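Local coordinates for colicin-M immunity protein (Escherichia coli, PDB 2XGL) that protects cells carrying the colicin M plasmid against colicin M, here represented by its periplasmic domain, at residues G6-Q11 against H84-Y89; Q16-V21 against I46-I51; L39-P44 against E71-K76; T63-F68 against Y80-C85. All coordinates share one frame; numbering follows the deposited sequence.

Contact 1 of 4, residues G6-Q11 against H84-Y89. With CD (cadmium ion), chain C.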
loop_
_atom_site.group_PDB
_atom_site.type_symbol
_atom_site.label_atom_id
_atom_site.label_comp_id
_atom_site.label_asym_id
_atom_site.label_seq_id
_atom_site.Cartn_x
_atom_site.Cartn_y
_atom_site.Cartn_z
ATOM N N GLY A 6 -2.450 -2.038 16.248
ATOM C CA GLY A 6 -1.647 -2.709 15.218
ATOM C C GLY A 6 -0.250 -3.119 15.631
ATOM O O GLY A 6 0.319 -2.552 16.541
ATOM N N PRO A 7 0.307 -4.128 14.962
ATOM C CA PRO A 7 1.624 -4.693 15.260
ATOM C C PRO A 7 2.761 -3.821 14.775
ATOM O O PRO A 7 2.535 -2.935 13.956
ATOM C CB PRO A 7 1.624 -5.991 14.453
ATOM C CG PRO A 7 0.765 -5.676 13.292
ATOM C CD PRO A 7 -0.345 -4.848 13.855
ATOM N N ALA A 8 3.971 -4.109 15.261
ATOM C CA ALA A 8 5.184 -3.452 14.786
ATOM C C ALA A 8 5.526 -3.978 13.398
ATOM O O ALA A 8 5.355 -5.160 13.136
ATOM C CB ALA A 8 6.339 -3.702 15.752
ATOM N N CYS A 9 6.020 -3.111 12.519
ATOM C CA CYS A 9 6.319 -3.473 11.133
ATOM C C CYS A 9 7.235 -4.694 10.997
ATOM O O CYS A 9 7.108 -5.446 10.043
ATOM C CB CYS A 9 6.915 -2.274 10.381
ATOM S SG CYS A 9 5.747 -0.868 10.081
ATOM N N TYR A 10 8.147 -4.904 11.936
ATOM C CA TYR A 10 8.995 -6.093 11.892
ATOM C C TYR A 10 8.231 -7.378 12.174
ATOM O O TYR A 10 8.748 -8.467 11.933
ATOM C CB TYR A 10 10.213 -5.966 12.812
ATOM C CG TYR A 10 9.972 -6.157 14.286
ATOM C CD1 TYR A 10 10.304 -7.347 14.918
ATOM C CD2 TYR A 10 9.451 -5.151 15.061
ATOM C CE1 TYR A 10 10.104 -7.523 16.289
ATOM C CE2 TYR A 10 9.252 -5.316 16.426
ATOM C CZ TYR A 10 9.577 -6.504 17.031
ATOM O OH TYR A 10 9.383 -6.693 18.379
ATOM N N GLN A 11 7.007 -7.263 12.668
ATOM C CA GLN A 11 6.158 -8.425 12.849
ATOM C C GLN A 11 5.355 -8.744 11.595
ATOM O O GLN A 11 4.808 -9.834 11.477
ATOM C CB GLN A 11 5.210 -8.223 14.028
ATOM C CG GLN A 11 5.900 -7.950 15.328
ATOM C CD GLN A 11 4.918 -7.838 16.459
ATOM O OE1 GLN A 11 4.644 -6.752 16.943
ATOM N NE2 GLN A 11 4.353 -8.956 16.862
ATOM N N HIS A 84 1.655 2.430 7.766
ATOM C CA HIS A 84 2.029 2.744 9.140
ATOM C C HIS A 84 1.442 1.640 10.002
ATOM O O HIS A 84 0.335 1.744 10.491
ATOM C CB HIS A 84 1.486 4.119 9.553
ATOM C CG HIS A 84 2.005 5.261 8.731
ATOM N ND1 HIS A 84 2.823 6.238 9.243
ATOM C CD2 HIS A 84 1.803 5.594 7.439
ATOM C CE1 HIS A 84 3.107 7.122 8.311
ATOM N NE2 HIS A 84 2.501 6.754 7.202
ATOM N N CYS A 85 2.211 0.578 10.182
ATOM C CA CYS A 85 1.724 -0.673 10.789
ATOM C C CYS A 85 1.047 -0.547 12.172
ATOM O O CYS A 85 -0.082 -1.005 12.319
ATOM C CB CYS A 85 2.873 -1.678 10.858
ATOM S SG CYS A 85 3.951 -1.703 9.375
ATOM N N GLU A 86 1.723 0.068 13.153
ATOM C CA GLU A 86 1.201 0.211 14.527
ATOM C C GLU A 86 -0.087 1.016 14.592
ATOM O O GLU A 86 -1.033 0.639 15.286
ATOM C CB GLU A 86 2.246 0.825 15.474
ATOM C CG GLU A 86 3.181 -0.207 16.093
ATOM C CD GLU A 86 4.290 0.382 16.964
ATOM O OE1 GLU A 86 5.334 -0.297 17.098
ATOM O OE2 GLU A 86 4.132 1.495 17.529
ATOM N N GLU A 87 -0.123 2.132 13.878
ATOM C CA GLU A 87 -1.378 2.820 13.620
ATOM C C GLU A 87 -2.003 2.004 12.525
ATOM O O GLU A 87 -1.357 1.110 11.991
ATOM C CB GLU A 87 -1.113 4.237 13.172
ATOM C CG GLU A 87 -0.439 5.065 14.265
ATOM C CD GLU A 87 0.855 5.701 13.827
ATOM O OE1 GLU A 87 1.496 6.404 14.643
ATOM O OE2 GLU A 87 1.232 5.501 12.671
ATOM N N GLY A 88 -3.242 2.238 12.163
ATOM C CA GLY A 88 -3.839 1.270 11.245
ATOM C C GLY A 88 -4.095 1.768 9.855
ATOM O O GLY A 88 -5.200 1.586 9.342
ATOM N N TYR A 89 -3.109 2.394 9.228
ATOM C CA TYR A 89 -3.401 3.066 7.963
ATOM C C TYR A 89 -2.273 3.120 6.957
ATOM O O TYR A 89 -1.137 2.764 7.242
ATOM C CB TYR A 89 -3.940 4.473 8.228
ATOM C CG TYR A 89 -2.947 5.431 8.821
ATOM C CD1 TYR A 89 -2.126 6.205 8.012
ATOM C CD2 TYR A 89 -2.836 5.579 10.197
ATOM C CE1 TYR A 89 -1.200 7.104 8.567
ATOM C CE2 TYR A 89 -1.935 6.468 10.758
ATOM C CZ TYR A 89 -1.115 7.231 9.946
ATOM O OH TYR A 89 -0.221 8.109 10.521
HETATM CD CD CD C . 2.354 6.895 11.406
#

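Contact 2 of 4, residues Q16-V21 against I46-I51. With CD (cadmium ion), chain F.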
loop_
_atom_site.group_PDB
_atom_site.type_symbol
_atom_site.label_atom_id
_atom_site.label_comp_id
_atom_site.label_asym_id
_atom_site.label_seq_id
_atom_site.Cartn_x
_atom_site.Cartn_y
_atom_site.Cartn_z
ATOM N N GLN A 16 1.329 -10.058 4.399
ATOM C CA GLN A 16 0.357 -9.325 5.229
ATOM C C GLN A 16 0.312 -7.845 4.885
ATOM O O GLN A 16 -0.752 -7.225 4.930
ATOM C CB GLN A 16 0.672 -9.455 6.721
ATOM C CG GLN A 16 0.655 -10.853 7.255
ATOM C CD GLN A 16 1.112 -10.890 8.704
ATOM O OE1 GLN A 16 2.312 -11.111 9.016
ATOM N NE2 GLN A 16 0.164 -10.641 9.607
ATOM N N ALA A 17 1.477 -7.289 4.562
ATOM C CA ALA A 17 1.614 -5.892 4.186
ATOM C C ALA A 17 0.859 -5.608 2.894
ATOM O O ALA A 17 0.125 -4.622 2.780
ATOM C CB ALA A 17 3.068 -5.561 4.018
ATOM N N ARG A 18 1.040 -6.495 1.925
ATOM C CA ARG A 18 0.343 -6.399 0.650
ATOM C C ARG A 18 -1.161 -6.640 0.732
ATOM O O ARG A 18 -1.930 -6.027 -0.011
ATOM C CB ARG A 18 0.978 -7.352 -0.358
ATOM C CG ARG A 18 2.343 -6.871 -0.813
ATOM C CD ARG A 18 3.058 -7.913 -1.585
ATOM N NE ARG A 18 4.340 -7.404 -2.045
ATOM C CZ ARG A 18 5.379 -8.152 -2.402
ATOM N NH1 ARG A 18 5.313 -9.474 -2.351
ATOM N NH2 ARG A 18 6.496 -7.563 -2.815
ATOM N N THR A 19 -1.586 -7.526 1.620
ATOM C CA THR A 19 -3.009 -7.793 1.786
ATOM C C THR A 19 -3.713 -6.554 2.339
ATOM O O THR A 19 -4.844 -6.253 1.956
ATOM C CB THR A 19 -3.275 -9.013 2.719
ATOM O OG1 THR A 19 -2.664 -10.196 2.185
ATOM C CG2 THR A 19 -4.747 -9.269 2.859
ATOM N N PHE A 20 -3.026 -5.830 3.221
ATOM C CA PHE A 20 -3.584 -4.644 3.867
ATOM C C PHE A 20 -3.614 -3.455 2.899
ATOM O O PHE A 20 -4.635 -2.792 2.754
ATOM C CB PHE A 20 -2.748 -4.309 5.093
ATOM C CG PHE A 20 -3.383 -3.322 6.014
ATOM C CD1 PHE A 20 -4.086 -3.748 7.126
ATOM C CD2 PHE A 20 -3.261 -1.966 5.780
ATOM C CE1 PHE A 20 -4.673 -2.842 7.975
ATOM C CE2 PHE A 20 -3.838 -1.048 6.628
ATOM C CZ PHE A 20 -4.552 -1.485 7.727
ATOM N N VAL A 21 -2.495 -3.196 2.236
ATOM C CA VAL A 21 -2.408 -2.090 1.298
ATOM C C VAL A 21 -3.386 -2.270 0.133
ATOM O O VAL A 21 -4.049 -1.319 -0.290
ATOM C CB VAL A 21 -0.970 -1.916 0.787
ATOM C CG1 VAL A 21 -0.917 -0.960 -0.408
ATOM C CG2 VAL A 21 -0.075 -1.410 1.917
ATOM N N ILE A 46 -3.483 -5.153 -10.010
ATOM C CA ILE A 46 -2.359 -4.720 -9.189
ATOM C C ILE A 46 -1.179 -5.670 -9.322
ATOM O O ILE A 46 -1.358 -6.876 -9.267
ATOM C CB ILE A 46 -2.795 -4.585 -7.728
ATOM C CG1 ILE A 46 -3.885 -3.514 -7.635
ATOM C CG2 ILE A 46 -1.623 -4.234 -6.844
ATOM C CD1 ILE A 46 -4.359 -3.256 -6.270
ATOM N N THR A 47 0.016 -5.125 -9.552
ATOM C CA THR A 47 1.229 -5.934 -9.551
ATOM C C THR A 47 2.245 -5.323 -8.594
ATOM O O THR A 47 2.510 -4.137 -8.647
ATOM C CB THR A 47 1.820 -6.152 -10.981
ATOM O OG1 THR A 47 2.604 -5.024 -11.390
ATOM C CG2 THR A 47 0.708 -6.399 -12.005
ATOM N N TRP A 48 2.791 -6.156 -7.712
ATOM C CA TRP A 48 3.643 -5.719 -6.614
ATOM C C TRP A 48 5.104 -5.632 -7.010
ATOM O O TRP A 48 5.550 -6.314 -7.932
ATOM C CB TRP A 48 3.529 -6.705 -5.449
ATOM C CG TRP A 48 2.132 -6.939 -4.990
ATOM C CD1 TRP A 48 1.377 -8.046 -5.207
ATOM C CD2 TRP A 48 1.316 -6.036 -4.241
ATOM N NE1 TRP A 48 0.140 -7.899 -4.628
ATOM C CE2 TRP A 48 0.076 -6.675 -4.029
ATOM C CE3 TRP A 48 1.514 -4.754 -3.721
ATOM C CZ2 TRP A 48 -0.959 -6.076 -3.334
ATOM C CZ3 TRP A 48 0.485 -4.161 -3.016
ATOM C CH2 TRP A 48 -0.736 -4.820 -2.828
ATOM N N GLU A 49 5.840 -4.790 -6.288
ATOM C CA GLU A 49 7.291 -4.674 -6.410
ATOM C C GLU A 49 7.911 -5.174 -5.111
ATOM O O GLU A 49 7.208 -5.486 -4.153
ATOM C CB GLU A 49 7.689 -3.217 -6.623
ATOM C CG GLU A 49 7.042 -2.525 -7.824
ATOM C CD GLU A 49 7.899 -2.540 -9.061
ATOM O OE1 GLU A 49 9.030 -3.074 -9.007
ATOM O OE2 GLU A 49 7.437 -2.007 -10.095
ATOM N N LYS A 50 9.235 -5.237 -5.083
ATOM C CA LYS A 50 9.959 -5.674 -3.900
ATOM C C LYS A 50 9.794 -4.644 -2.789
ATOM O O LYS A 50 10.035 -3.456 -3.005
ATOM C CB LYS A 50 11.445 -5.866 -4.228
ATOM C CG LYS A 50 12.283 -6.389 -3.064
ATOM C CD LYS A 50 13.706 -6.765 -3.477
ATOM C CE LYS A 50 14.515 -7.239 -2.264
ATOM N NZ LYS A 50 15.912 -7.635 -2.596
ATOM N N ILE A 51 9.358 -5.103 -1.613
ATOM C CA ILE A 51 9.325 -4.281 -0.404
ATOM C C ILE A 51 10.719 -4.262 0.209
ATOM O O ILE A 51 11.209 -5.300 0.628
ATOM C CB ILE A 51 8.360 -4.856 0.647
ATOM C CG1 ILE A 51 6.945 -4.990 0.090
ATOM C CG2 ILE A 51 8.335 -3.980 1.890
ATOM C CD1 ILE A 51 5.991 -5.603 1.082
HETATM CD CD CD F . 8.004 0.351 -10.500
#

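Contact 3 of 4, residues L39-P44 against E71-K76. With CD (cadmium ion), chain G.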
loop_
_atom_site.group_PDB
_atom_site.type_symbol
_atom_site.label_atom_id
_atom_site.label_comp_id
_atom_site.label_asym_id
_atom_site.label_seq_id
_atom_site.Cartn_x
_atom_site.Cartn_y
_atom_site.Cartn_z
ATOM N N LEU A 39 -7.232 5.758 -14.519
ATOM C CA LEU A 39 -7.116 4.346 -14.845
ATOM C C LEU A 39 -8.338 3.840 -15.593
ATOM O O LEU A 39 -8.288 2.769 -16.202
ATOM C CB LEU A 39 -6.921 3.507 -13.577
ATOM C CG LEU A 39 -5.737 3.888 -12.683
ATOM C CD1 LEU A 39 -5.689 3.004 -11.465
ATOM C CD2 LEU A 39 -4.415 3.823 -13.436
ATOM N N GLY A 40 -9.438 4.588 -15.538
ATOM C CA GLY A 40 -10.679 4.183 -16.188
ATOM C C GLY A 40 -11.393 3.012 -15.532
ATOM O O GLY A 40 -12.168 2.325 -16.167
ATOM N N THR A 41 -11.150 2.778 -14.254
ATOM C CA THR A 41 -11.803 1.673 -13.542
ATOM C C THR A 41 -11.705 1.900 -12.032
ATOM O O THR A 41 -10.729 2.477 -11.559
ATOM C CB THR A 41 -11.165 0.306 -13.918
ATOM O OG1 THR A 41 -11.873 -0.765 -13.282
ATOM C CG2 THR A 41 -9.682 0.246 -13.520
ATOM N N GLU A 42 -12.722 1.475 -11.282
ATOM C CA GLU A 42 -12.620 1.468 -9.812
ATOM C C GLU A 42 -11.811 0.265 -9.322
ATOM O O GLU A 42 -11.369 0.255 -8.175
ATOM C CB GLU A 42 -13.996 1.476 -9.127
ATOM C CG GLU A 42 -14.723 2.833 -9.175
ATOM C CD GLU A 42 -16.138 2.827 -8.530
ATOM O OE1 GLU A 42 -16.552 1.796 -7.941
ATOM O OE2 GLU A 42 -16.838 3.867 -8.619
ATOM N N ILE A 43 -11.602 -0.741 -10.172
ATOM C CA ILE A 43 -10.902 -1.953 -9.746
ATOM C C ILE A 43 -9.721 -2.305 -10.654
ATOM O O ILE A 43 -9.792 -3.228 -11.462
ATOM C CB ILE A 43 -11.863 -3.156 -9.631
ATOM C CG1 ILE A 43 -13.132 -2.759 -8.866
ATOM C CG2 ILE A 43 -11.173 -4.300 -8.914
ATOM C CD1 ILE A 43 -14.111 -3.894 -8.672
ATOM N N PRO A 44 -8.604 -1.589 -10.501
ATOM C CA PRO A 44 -7.471 -1.876 -11.364
ATOM C C PRO A 44 -6.878 -3.241 -11.057
ATOM O O PRO A 44 -7.154 -3.798 -10.004
ATOM C CB PRO A 44 -6.454 -0.776 -10.999
ATOM C CG PRO A 44 -7.072 0.038 -9.911
ATOM C CD PRO A 44 -8.232 -0.717 -9.380
ATOM N N GLU A 71 -3.176 -0.968 -12.879
ATOM C CA GLU A 71 -3.517 -0.788 -14.271
ATOM C C GLU A 71 -5.019 -0.952 -14.520
ATOM O O GLU A 71 -5.653 -1.853 -14.004
ATOM C CB GLU A 71 -2.742 -1.767 -15.139
ATOM C CG GLU A 71 -2.890 -1.453 -16.615
ATOM C CD GLU A 71 -2.006 -2.285 -17.498
ATOM O OE1 GLU A 71 -1.396 -3.260 -16.999
ATOM O OE2 GLU A 71 -1.935 -1.957 -18.706
ATOM N N GLY A 72 -5.568 -0.058 -15.320
ATOM C CA GLY A 72 -6.916 -0.202 -15.812
ATOM C C GLY A 72 -6.899 -0.099 -17.323
ATOM O O GLY A 72 -5.837 -0.147 -17.928
ATOM N N PRO A 73 -8.080 0.021 -17.935
ATOM C CA PRO A 73 -8.212 0.189 -19.388
ATOM C C PRO A 73 -7.543 1.454 -19.948
ATOM O O PRO A 73 -6.960 1.403 -21.021
ATOM C CB PRO A 73 -9.730 0.293 -19.595
ATOM C CG PRO A 73 -10.344 -0.324 -18.366
ATOM C CD PRO A 73 -9.382 -0.117 -17.256
ATOM N N ASP A 74 -7.624 2.566 -19.225
ATOM C CA ASP A 74 -7.185 3.858 -19.740
ATOM C C ASP A 74 -5.854 4.362 -19.144
ATOM O O ASP A 74 -5.344 5.408 -19.547
ATOM C CB ASP A 74 -8.302 4.892 -19.534
ATOM C CG ASP A 74 -9.199 5.059 -20.779
ATOM O OD1 ASP A 74 -9.443 4.061 -21.503
ATOM O OD2 ASP A 74 -9.649 6.205 -21.042
ATOM N N GLY A 75 -5.273 3.609 -18.219
ATOM C CA GLY A 75 -4.073 4.063 -17.529
ATOM C C GLY A 75 -3.353 3.006 -16.701
ATOM O O GLY A 75 -3.906 1.954 -16.380
ATOM N N LYS A 76 -2.091 3.299 -16.409
ATOM C CA LYS A 76 -1.253 2.490 -15.546
ATOM C C LYS A 76 -0.400 3.465 -14.773
ATOM O O LYS A 76 0.121 4.440 -15.331
ATOM C CB LYS A 76 -0.360 1.534 -16.336
ATOM C CG LYS A 76 0.228 0.421 -15.495
ATOM C CD LYS A 76 1.576 -0.061 -16.022
ATOM C CE LYS A 76 1.483 -0.641 -17.412
ATOM N NZ LYS A 76 2.805 -1.141 -17.872
HETATM CD CD CD G . -0.881 -3.341 -20.053
#

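Contact 4 of 4, residues T63-F68 against Y80-C85. With CD (cadmium ion), chain C; NA (sodium ion), chain J.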
loop_
_atom_site.group_PDB
_atom_site.type_symbol
_atom_site.label_atom_id
_atom_site.label_comp_id
_atom_site.label_asym_id
_atom_site.label_seq_id
_atom_site.Cartn_x
_atom_site.Cartn_y
_atom_site.Cartn_z
ATOM N N THR A 63 7.148 2.487 9.500
ATOM C CA THR A 63 6.408 2.435 8.239
ATOM C C THR A 63 7.069 1.453 7.290
ATOM O O THR A 63 8.292 1.422 7.212
ATOM C CB THR A 63 6.391 3.817 7.549
ATOM O OG1 THR A 63 7.737 4.286 7.418
ATOM C CG2 THR A 63 5.576 4.842 8.350
ATOM N N LEU A 64 6.257 0.638 6.615
ATOM C CA LEU A 64 6.694 -0.206 5.499
ATOM C C LEU A 64 6.269 0.405 4.161
ATOM O O LEU A 64 5.112 0.733 3.972
ATOM C CB LEU A 64 6.060 -1.585 5.551
ATOM C CG LEU A 64 6.613 -2.670 6.443
ATOM C CD1 LEU A 64 5.687 -3.863 6.336
ATOM C CD2 LEU A 64 8.026 -3.043 6.042
ATOM N N LEU A 65 7.199 0.512 3.226
ATOM C CA LEU A 65 6.911 1.060 1.922
ATOM C C LEU A 65 6.504 -0.108 1.036
ATOM O O LEU A 65 7.245 -1.080 0.885
ATOM C CB LEU A 65 8.135 1.797 1.370
ATOM C CG LEU A 65 7.959 2.563 0.059
ATOM C CD1 LEU A 65 6.987 3.722 0.261
ATOM C CD2 LEU A 65 9.298 3.085 -0.498
ATOM N N VAL A 66 5.296 -0.029 0.492
ATOM C CA VAL A 66 4.734 -1.095 -0.323
ATOM C C VAL A 66 4.415 -0.539 -1.694
ATOM O O VAL A 66 3.364 0.060 -1.860
ATOM C CB VAL A 66 3.464 -1.654 0.325
ATOM C CG1 VAL A 66 2.829 -2.724 -0.563
ATOM C CG2 VAL A 66 3.799 -2.213 1.728
ATOM N N PRO A 67 5.332 -0.715 -2.670
ATOM C CA PRO A 67 5.161 -0.239 -4.041
ATOM C C PRO A 67 4.343 -1.171 -4.950
ATOM O O PRO A 67 4.470 -2.396 -4.883
ATOM C CB PRO A 67 6.600 -0.158 -4.574
ATOM C CG PRO A 67 7.473 -0.739 -3.541
ATOM C CD PRO A 67 6.636 -1.378 -2.507
ATOM N N PHE A 68 3.530 -0.575 -5.820
ATOM C CA PHE A 68 2.728 -1.344 -6.771
ATOM C C PHE A 68 2.288 -0.521 -7.968
ATOM O O PHE A 68 2.165 0.701 -7.887
ATOM C CB PHE A 68 1.495 -1.932 -6.083
ATOM C CG PHE A 68 0.572 -0.912 -5.495
ATOM C CD1 PHE A 68 -0.548 -0.495 -6.187
ATOM C CD2 PHE A 68 0.804 -0.387 -4.234
ATOM C CE1 PHE A 68 -1.425 0.438 -5.646
ATOM C CE2 PHE A 68 -0.075 0.554 -3.682
ATOM C CZ PHE A 68 -1.193 0.960 -4.400
ATOM N N TYR A 80 3.164 4.341 -4.270
ATOM C CA TYR A 80 4.023 4.047 -3.134
ATOM C C TYR A 80 3.192 4.094 -1.856
ATOM O O TYR A 80 2.976 5.165 -1.271
ATOM C CB TYR A 80 5.185 5.038 -3.104
ATOM C CG TYR A 80 5.983 5.017 -4.394
ATOM C CD1 TYR A 80 7.099 4.203 -4.533
ATOM C CD2 TYR A 80 5.595 5.791 -5.494
ATOM C CE1 TYR A 80 7.820 4.173 -5.723
ATOM C CE2 TYR A 80 6.299 5.769 -6.688
ATOM C CZ TYR A 80 7.408 4.955 -6.799
ATOM O OH TYR A 80 8.117 4.928 -7.985
ATOM N N GLY A 81 2.690 2.933 -1.439
ATOM C CA GLY A 81 1.915 2.829 -0.209
ATOM C C GLY A 81 2.810 2.820 1.019
ATOM O O GLY A 81 3.650 1.956 1.164
ATOM N N MET A 82 2.636 3.798 1.898
ATOM C CA MET A 82 3.328 3.834 3.183
ATOM C C MET A 82 2.408 3.265 4.256
ATOM O O MET A 82 1.555 3.973 4.791
ATOM C CB MET A 82 3.706 5.274 3.537
ATOM C CG MET A 82 5.003 5.741 2.907
ATOM S SD MET A 82 6.375 5.197 3.953
ATOM C CE MET A 82 7.778 5.418 2.846
ATOM N N TYR A 83 2.586 1.984 4.556
ATOM C CA TYR A 83 1.829 1.316 5.618
ATOM C C TYR A 83 2.414 1.666 6.990
ATOM O O TYR A 83 3.527 1.277 7.326
ATOM C CB TYR A 83 1.818 -0.206 5.376
ATOM C CG TYR A 83 1.007 -1.060 6.342
ATOM C CD1 TYR A 83 -0.079 -0.558 7.050
ATOM C CD2 TYR A 83 1.321 -2.393 6.517
ATOM C CE1 TYR A 83 -0.801 -1.371 7.923
ATOM C CE2 TYR A 83 0.619 -3.191 7.376
ATOM C CZ TYR A 83 -0.434 -2.688 8.072
ATOM O OH TYR A 83 -1.111 -3.523 8.921
ATOM N N HIS A 84 1.655 2.430 7.766
ATOM C CA HIS A 84 2.029 2.744 9.140
ATOM C C HIS A 84 1.442 1.640 10.002
ATOM O O HIS A 84 0.335 1.744 10.491
ATOM C CB HIS A 84 1.486 4.119 9.553
ATOM C CG HIS A 84 2.005 5.261 8.731
ATOM N ND1 HIS A 84 2.823 6.238 9.243
ATOM C CD2 HIS A 84 1.803 5.594 7.439
ATOM C CE1 HIS A 84 3.107 7.122 8.311
ATOM N NE2 HIS A 84 2.501 6.754 7.202
ATOM N N CYS A 85 2.211 0.578 10.182
ATOM C CA CYS A 85 1.724 -0.673 10.789
ATOM C C CYS A 85 1.047 -0.547 12.172
ATOM O O CYS A 85 -0.082 -1.005 12.319
ATOM C CB CYS A 85 2.873 -1.678 10.858
ATOM S SG CYS A 85 3.951 -1.703 9.375
HETATM CD CD CD C . 2.354 6.895 11.406
HETATM NA NA NA J . -2.733 -2.690 11.274
#

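Contact 1 of 4, residues G6-Q11 against H84-Y89
The disulfide C9–C85 joins the loop ahead of helix 14-29 to the loop between strands 76-84 and 89-92. The bond from C9 SG to C85 SG measures 2.1 Å and is twisted by a right-handed chi3 of 101°. Both sulfurs lie anti to their own carbonyl carbons, beside the backbone N (chi1 -68° in C9, -41° in C85), and the bridge is buried, with L64 packed against both cysteines. Around it the two backbones run close without a hydrogen bond. E86 CA sends a CH contact to G6 O at 3.5 Å, while the CG of E86 rests against P7 O at 3.5 Å. Beyond CG the glutamate is extended, which brings its OE1 alongside the methyl CB of A8 at 3.8 Å. The 6-11 segment is folded back on itself by A8, whose O accepts from Q11 N and whose N donates to Q11 OE1 from above the amide plane. On the far side of the 84-89 loop, H84 ND1 and E87 OE2 bind cadmium at 2.3 and 2.2 Å, and Y89 OH also faces the ion, at a long 3.0 Å. H84 N also donates to Y89 O, closing the base of the loop. The arrangement is a covalent cross-link between the N-terminal loop and the loop joining the last two strands of the YebF/Cmi domain; in this protein the disulfide is functionally essential.

Contact 2 of 4, residues Q16-V21 against I46-I51
R18 lies flat along one face of the W48 indole, the two side chains sliding past each other in opposite directions. R18 CG sits over the six-membered ring, 3.7 Å from its centroid and only 14° off the normal, a CH-pi contact. From CG to NE the arginine is extended, a course that carries CD past W48 CG and lays the guanidinium over W48 CB, with its NE at 3.6 Å from that atom. The guanidinium and indole planes are 25° apart. At the far end NH2 reaches E49 O in a weak, bent hydrogen bond, doubtful because the position of E49 O is uncertain. The other indole face is met by I46 CG2, 3.9 Å above the plane, so aliphatic carbon lies on both sides of the ring. V21 CG1 comes in at the ring edge, 4.4 Å from W48 CZ3. A second apolar touch, A17 CB against I51 CD1 at 4.1 Å, extends the packing beyond the arginine. E49 turns away from the helix, and its OE2 binds cadmium together with M78. Helix 14-29 thus packs on the edge strand 45-48 and the chain just after it, while W48 and V21 continue inward to V66 and F68 of strand 64-71.

Contact 3 of 4, residues L39-P44 against E71-K76
The L39 carbonyl is approached from above its plane: D74 N donates to L39 O at 3.1 Å, 57° out of that plane, with a fairly straight 163° at the hydrogen. The P73 ring packs close to the same oxygen, its CD 3.3 Å from L39 O, and T41 meets the ring crosswise, at about a right angle. T41 CG2 is the atom that does the touching, 3.8 Å from P73 CD and 3.6 Å from G72 CA. The second proline ring, that of P44, sets its CB 3.3 Å from E71 O. T41 OG1 is turned anti to its own backbone N (chi1 -176°) and accepts from I43 N at 3.1 Å, an ST turn that leaves the methyl for G72 and P73. Segment 71-76 is the hairpin connection between strands 64-71 and 76-84: G72 N bonds to G75 O, and P73 and D74 occupy the corners of a type I β-turn. Against it lies the exit of helix 33-39, where G40 takes a positive phi. L39 CD2 reaches over to G75 O at 3.5 Å, and the buried leucine side chain also packs on Y25 and M29 of helix 14-29. P44 packs on Y25 too, just before K45 pairs with E71 by backbone hydrogen bonding. The E71 side chain is extended beyond CG, and its OE2 binds a cadmium ion at 2.2 Å.

Contact 4 of 4, residues T63-F68 against Y80-C85
Strands 64-68 and 80-84 pair antiparallel through four backbone hydrogen bonds, two at each of the hydrogen-bonded pairs L64–Y83 and V66–G81. L64 N donates to Y83 O and Y83 N to L64 O, each at 2.9 Å with a slight tilt from the carbonyl plane. At the next pair V66 N reaches G81 O at 2.7 Å, in the carbonyl plane and nearly straight (167°), while the return bond from G81 N to V66 O, 3.0 Å long, arrives 49° above the plane. All four N-H groups and all four carbonyls of these residues are therefore used inside the hairpin. The intervening residues make backbone bonds outward: P67 to E49, just past strand 45-48; M82 to E91 of strand 89-92; Y80 to A93, just past it. Weaker CH contacts fill in, T63 CA to Y83 O at 3.2 Å and L65 CA to G81 O at 3.5 Å. T63 also lays its methyl CG2 over one face of the H84 ring, 3.4 Å from the centroid. Y83 OH binds a sodium ion at 3.0 Å. L65 and M82 lie on one face of the sheet with P67 and Y80, where L65 CD1 packs on Y80 CB at 4.0 Å. L64, V66 and Y83 take the other face, beneath helix 14-29, where A17 covers L64 and V66, V21 also packs on V66, and F20 stacks on Y83. The two strands form the centre of the four-stranded sheet, with strand 45-48 beside 64-71 and strand 89-92 beside 76-84.

Overall arrangement
Contact 4 is the middle of the domain, its centre about 5 Å from that of the chain, and the other three are set around it. Contact 1 shares H84 and C85 with it, their centres about 10 Å apart, and both touch the same cadmium ion; C9 SG packs beside T63 and L64. Contact 2 lies about 8 Å from contact 4, centre to centre, and packs helix 14-29 on the sheet: F20 meets Y83, and E49 N probably hydrogen-bonds P67 O. Contact 3 closes the far end of the hairpin, about 29 Å between centres from contact 1 and on the opposite side of the chain's centre. The disulfide and hairpin turn mark the domain's two ends.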